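Local coordinates for protein transferrin (Manduca sexta, PDB 6WB6) that carries iron in the insect as a secreted glycoprotein, binding a single ferric ion per molecule together with carbonate as the companion anion, at residues Glu91-Val96 and Ile224-Phe229; Arg120-Lys125 and Ser202-Ala207. One frame throughout, in Å; residues are numbered along the deposited sequence.

Contact 1 of 2, residues Glu91-Val96 and Ile224-Phe229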
# COMPACT_ATOMS: atom_id res chain seq x y z
N GLU A 91 20.63 -15.57 -6.57
CA GLU A 91 21.04 -15.16 -7.90
C GLU A 91 19.93 -15.42 -8.89
O GLU A 91 19.30 -16.48 -8.87
CB GLU A 91 22.30 -15.90 -8.32
CG GLU A 91 23.48 -15.64 -7.41
CD GLU A 91 24.50 -16.72 -7.55
OE1 GLU A 91 24.26 -17.82 -7.00
OE2 GLU A 91 25.50 -16.50 -8.27
N ALA A 92 19.71 -14.43 -9.76
CA ALA A 92 18.70 -14.50 -10.80
C ALA A 92 19.32 -15.19 -12.00
O ALA A 92 20.45 -14.90 -12.38
CB ALA A 92 18.21 -13.10 -11.18
N VAL A 93 18.57 -16.11 -12.59
CA VAL A 93 19.09 -16.85 -13.72
C VAL A 93 18.03 -16.90 -14.80
O VAL A 93 16.84 -16.68 -14.56
CB VAL A 93 19.56 -18.29 -13.34
CG1 VAL A 93 20.77 -18.19 -12.41
CG2 VAL A 93 18.49 -19.08 -12.73
N ILE A 94 18.51 -17.20 -16.01
CA ILE A 94 17.70 -17.44 -17.19
C ILE A 94 17.89 -18.91 -17.56
O ILE A 94 19.03 -19.36 -17.75
CB ILE A 94 18.13 -16.55 -18.37
CG1 ILE A 94 18.25 -15.07 -17.96
CG2 ILE A 94 17.14 -16.71 -19.52
CD1 ILE A 94 18.86 -14.22 -19.02
N VAL A 95 16.81 -19.68 -17.66
CA VAL A 95 16.90 -21.12 -17.90
C VAL A 95 16.15 -21.45 -19.19
O VAL A 95 14.99 -21.08 -19.36
CB VAL A 95 16.36 -21.94 -16.71
CG1 VAL A 95 16.47 -23.45 -16.99
CG2 VAL A 95 17.10 -21.57 -15.36
N VAL A 96 16.83 -22.17 -20.09
CA VAL A 96 16.32 -22.54 -21.40
C VAL A 96 16.52 -24.04 -21.62
O VAL A 96 17.28 -24.69 -20.90
CB VAL A 96 17.01 -21.75 -22.53
CG1 VAL A 96 16.69 -20.30 -22.42
CG2 VAL A 96 18.52 -21.96 -22.47
N ILE A 224 18.76 -21.65 -6.63
CA ILE A 224 18.53 -22.69 -5.64
C ILE A 224 17.33 -23.52 -6.05
O ILE A 224 17.35 -24.76 -5.92
CB ILE A 224 18.37 -22.07 -4.24
CG1 ILE A 224 18.25 -23.16 -3.20
CG2 ILE A 224 17.17 -21.13 -4.17
CD1 ILE A 224 18.45 -22.66 -1.76
N PHE A 225 16.28 -22.88 -6.59
CA PHE A 225 15.15 -23.65 -7.10
C PHE A 225 15.50 -24.33 -8.41
O PHE A 225 14.90 -25.36 -8.74
CB PHE A 225 13.91 -22.78 -7.29
CG PHE A 225 13.08 -22.66 -6.05
CD1 PHE A 225 13.37 -21.70 -5.12
CD2 PHE A 225 12.04 -23.53 -5.79
CE1 PHE A 225 12.65 -21.59 -3.98
CE2 PHE A 225 11.30 -23.42 -4.63
CZ PHE A 225 11.62 -22.45 -3.73
N THR A 226 16.46 -23.80 -9.16
CA THR A 226 16.87 -24.49 -10.38
C THR A 226 17.65 -25.75 -10.04
O THR A 226 17.39 -26.83 -10.58
CB THR A 226 17.69 -23.56 -11.27
OG1 THR A 226 16.94 -22.38 -11.59
CG2 THR A 226 18.10 -24.26 -12.55
N ARG A 227 18.58 -25.64 -9.11
CA ARG A 227 19.36 -26.79 -8.71
C ARG A 227 18.48 -27.87 -8.08
O ARG A 227 18.59 -29.04 -8.43
CB ARG A 227 20.47 -26.33 -7.76
CG ARG A 227 21.49 -25.53 -8.49
CD ARG A 227 22.70 -25.21 -7.63
NE ARG A 227 23.43 -26.41 -7.24
CZ ARG A 227 24.29 -27.04 -8.02
NH1 ARG A 227 24.55 -26.59 -9.24
NH2 ARG A 227 24.90 -28.13 -7.56
N LYS A 228 17.56 -27.49 -7.20
CA LYS A 228 16.73 -28.50 -6.55
C LYS A 228 15.75 -29.13 -7.53
O LYS A 228 15.41 -30.31 -7.38
CB LYS A 228 15.96 -27.88 -5.39
CG LYS A 228 16.86 -27.35 -4.34
CD LYS A 228 16.08 -26.87 -3.14
CE LYS A 228 17.05 -26.51 -2.07
NZ LYS A 228 16.38 -25.75 -1.00
N PHE A 229 15.30 -28.37 -8.52
CA PHE A 229 14.39 -28.92 -9.52
C PHE A 229 15.03 -30.14 -10.17
O PHE A 229 14.33 -31.09 -10.52
CB PHE A 229 14.06 -27.85 -10.56
CG PHE A 229 13.05 -28.28 -11.61
CD1 PHE A 229 11.70 -28.33 -11.32
CD2 PHE A 229 13.45 -28.57 -12.90
CE1 PHE A 229 10.78 -28.70 -12.29
CE2 PHE A 229 12.54 -28.94 -13.87
CZ PHE A 229 11.21 -29.01 -13.57

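Contact 2 of 2, residues Arg120-Lys125 and Ser202-Ala207. With FE (Fe (III) ion), chain E; CO3 (carbonate ion), chain G; CO3 (carbonate ion), chain F.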
# COMPACT_ATOMS: atom_id res chain seq x y z
N ARG A 120 8.29 -9.33 -8.76
CA ARG A 120 9.27 -10.11 -8.04
C ARG A 120 10.65 -9.90 -8.65
O ARG A 120 10.80 -9.39 -9.76
CB ARG A 120 8.87 -11.58 -8.04
CG ARG A 120 7.59 -11.84 -7.25
CD ARG A 120 7.05 -13.29 -7.34
NE ARG A 120 7.97 -14.29 -6.82
CZ ARG A 120 7.62 -15.53 -6.45
NH1 ARG A 120 6.34 -15.91 -6.55
NH2 ARG A 120 8.54 -16.39 -6.00
N ASN A 121 11.69 -10.30 -7.90
CA ASN A 121 13.04 -9.95 -8.31
C ASN A 121 13.58 -10.72 -9.52
O ASN A 121 13.89 -10.11 -10.54
CB ASN A 121 14.01 -10.13 -7.15
CG ASN A 121 13.96 -8.95 -6.19
OD1 ASN A 121 14.54 -7.90 -6.45
ND2 ASN A 121 13.22 -9.12 -5.11
N VAL A 122 13.76 -12.04 -9.40
CA VAL A 122 14.43 -12.75 -10.48
C VAL A 122 13.49 -12.92 -11.66
O VAL A 122 13.93 -12.98 -12.82
CB VAL A 122 14.98 -14.12 -10.03
CG1 VAL A 122 15.84 -13.97 -8.79
CG2 VAL A 122 13.84 -15.15 -9.80
N GLY A 123 12.20 -12.99 -11.38
CA GLY A 123 11.26 -13.28 -12.44
C GLY A 123 10.63 -12.08 -13.09
O GLY A 123 9.85 -12.24 -14.03
N TYR A 124 10.95 -10.86 -12.64
CA TYR A 124 10.30 -9.69 -13.23
C TYR A 124 11.15 -8.42 -13.21
O TYR A 124 11.50 -7.89 -14.28
CB TYR A 124 8.99 -9.46 -12.50
CG TYR A 124 8.10 -8.46 -13.12
CD1 TYR A 124 7.16 -8.84 -14.08
CD2 TYR A 124 8.16 -7.13 -12.75
CE1 TYR A 124 6.30 -7.90 -14.64
CE2 TYR A 124 7.31 -6.18 -13.32
CZ TYR A 124 6.38 -6.56 -14.25
OH TYR A 124 5.54 -5.60 -14.80
N LYS A 125 11.47 -7.91 -12.02
CA LYS A 125 12.22 -6.67 -11.89
C LYS A 125 13.60 -6.78 -12.50
O LYS A 125 14.04 -5.87 -13.18
CB LYS A 125 12.33 -6.26 -10.43
CG LYS A 125 10.97 -6.13 -9.73
CD LYS A 125 11.06 -5.47 -8.39
CE LYS A 125 11.66 -6.39 -7.33
NZ LYS A 125 11.84 -5.65 -6.02
N SER A 202 3.79 -20.82 -11.73
CA SER A 202 4.29 -19.53 -11.27
C SER A 202 5.24 -19.79 -10.11
O SER A 202 5.40 -20.92 -9.65
CB SER A 202 3.14 -18.60 -10.86
OG SER A 202 2.48 -19.10 -9.71
N GLY A 203 5.90 -18.74 -9.68
CA GLY A 203 6.86 -18.89 -8.59
C GLY A 203 8.15 -19.51 -9.11
O GLY A 203 8.30 -19.83 -10.29
N TYR A 204 9.13 -19.64 -8.21
CA TYR A 204 10.48 -20.12 -8.57
C TYR A 204 10.45 -21.52 -9.18
O TYR A 204 11.13 -21.72 -10.10
CB TYR A 204 11.43 -20.11 -7.38
CG TYR A 204 11.59 -18.80 -6.65
CD1 TYR A 204 12.31 -17.75 -7.19
CD2 TYR A 204 11.08 -18.66 -5.39
CE1 TYR A 204 12.48 -16.57 -6.52
CE2 TYR A 204 11.26 -17.51 -4.69
CZ TYR A 204 11.94 -16.46 -5.26
OH TYR A 204 12.15 -15.41 -4.51
N GLU A 205 9.68 -22.41 -8.61
CA GLU A 205 9.62 -23.77 -9.12
C GLU A 205 8.64 -23.89 -10.27
O GLU A 205 8.93 -24.56 -11.25
CB GLU A 205 9.21 -24.75 -8.02
CG GLU A 205 9.54 -26.18 -8.35
CD GLU A 205 9.27 -27.10 -7.18
OE1 GLU A 205 9.14 -26.60 -6.04
OE2 GLU A 205 9.20 -28.33 -7.42
N GLY A 206 7.47 -23.24 -10.17
CA GLY A 206 6.50 -23.29 -11.23
C GLY A 206 7.01 -22.73 -12.54
O GLY A 206 6.62 -23.19 -13.62
N ALA A 207 7.91 -21.75 -12.49
CA ALA A 207 8.49 -21.27 -13.73
C ALA A 207 9.28 -22.37 -14.42
O ALA A 207 9.27 -22.46 -15.64
CB ALA A 207 9.39 -20.07 -13.45
FE FE E . 12.03 -13.38 -5.07
C CO3 G . 11.53 -13.63 -7.30
O1 CO3 G . 10.59 -14.00 -6.48
O2 CO3 G . 11.21 -13.52 -8.53
O3 CO3 G . 12.74 -13.34 -6.93
C CO3 F . 10.33 -11.70 -4.19
O1 CO3 F . 9.55 -10.76 -3.76
O2 CO3 F . 10.33 -12.93 -3.63
O3 CO3 F . 11.12 -11.37 -5.19
O HOH W 1 7.77 -19.17 -5.49

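Contact 1 of 2, residues Glu91-Val96 and Ile224-Phe229
In the mixed, twisted beta-sheet of the iron-binding transferrin lobe, the long strand holding Val93 and Val95 is covered on one side by the short helix carrying Thr226. This is the periplasmic-binding-protein-like alpha/beta fold of the family, and the helix follows directly on strand 218-222, the antiparallel neighbour of the strand it covers; backbone hydrogen bonds of Val93 with Thr221 and of Val95 with Ala219 document that pairing. The backbones keep apart, the nearest CA atoms being those of Val95 and Thr226 at 8.2 Å, and the junction buries just 90 Å² in all. Alternation along the strand explains why two residues meet the helix: Val93 and Val95 direct their CB atoms toward it, whereas Ile94 packs on Val218, Phe220 and Trp268. Thr226 answers from the helix with its own CB pointing toward the strand. Its hydroxyl makes no hydrogen bond across the contact. OG1 bonds instead to the carbonyl of Lys222, one turn back in the chain, which satisfies this buried polar atom, so that it can lie against the methyl groups of Val93 and Val95. A chi1 of -58° sets OG1 beside the backbone N, within range of that carbonyl, and swings CG2 anti to the N. The two valines approach differently: Val93 passes obliquely with CG2 alone, while Val95 meets Thr226 tip to tip. Leu208 and Tyr251 touch both Val95 and Thr226, so helix 203-213 and strand 249-252 complete the core here. Van der Waals contacts join the two segments: Val93 CG2 lies 3.8 Å from Thr226 OG1, and Val95 CG2 touches both OG1 (3.9 Å) and CG2 (4.0 Å) of Thr226.

Contact 2 of 2, residues Arg120-Lys125 and Ser202-Ala207
One face of the Tyr204 ring carries the guanidinium of Arg120, whose NH2 sits 3.2 Å above the ring plane, displaced toward the rim, while CG2 of Val122 meets the ring at its edge, 3.8 Å from CE1. The two flat groups stand almost perpendicular, their planes 84° apart, so the arginine presents its own edge to the ring. Arg120 CZ lies 4.7 Å from the ring centroid and 17° off the normal, a cation-pi geometry. In the guanidinium plane, at its edge, lie O1 of the carbonate of chain G and, on another side of NH2, a water; the water accepts from Arg120 NH2 and from Tyr204 N. The bend at chi3 turns NE to the carbonate, and its bond to O1 is short and nearly straight (2.7 Å, 166°), whereas the one from NH2 is weak. This is the synergistic anion site of transferrins: Arg120, at the N-cap of helix 121-131, joins the first-turn amides of Val122 and Gly123, which donate to O3 and O2 of that carbonate, and Thr116 OG1 bonds to carbonate as well. Tyr204 OH binds the iron at 2.1 Å, Tyr90 binds it too, and each of the two carbonates chelates it through two oxygens. Replacing Arg120 with a leucine would probably leave O1 without its straight donor and the Tyr204 face without its cation, weakening the hold on the anion. NH1 is engaged by Tyr197 OH, which fixes the far end of the guanidinium. The second carbonate, chain F, takes bonds from Asn121 N and ND2 on O3.

Both contacts belong to the same iron-binding lobe; contact 1 joins a sheet strand to a helix, contact 2 the N-terminal ends of two helices. Contact 1 is buried, and mostly apolar apart from one threonine hydroxyl, which is satisfied by the carbonyl of Lys222 at the end of the preceding strand; contact 2 is only partly buried and is governed by charge, metal and anion. They touch where Phe225 CG lies 3.3 Å from Tyr204 CB, the two rings meeting at about 20°, and where Ala92 CB packs 3.5 Å from Val122 CG1. Helix 223-229 therefore packs against the iron ligand Tyr204, while strand 90-97 starts with the other protein ligand, Tyr90, and backs the anion-binding turn through Ala92.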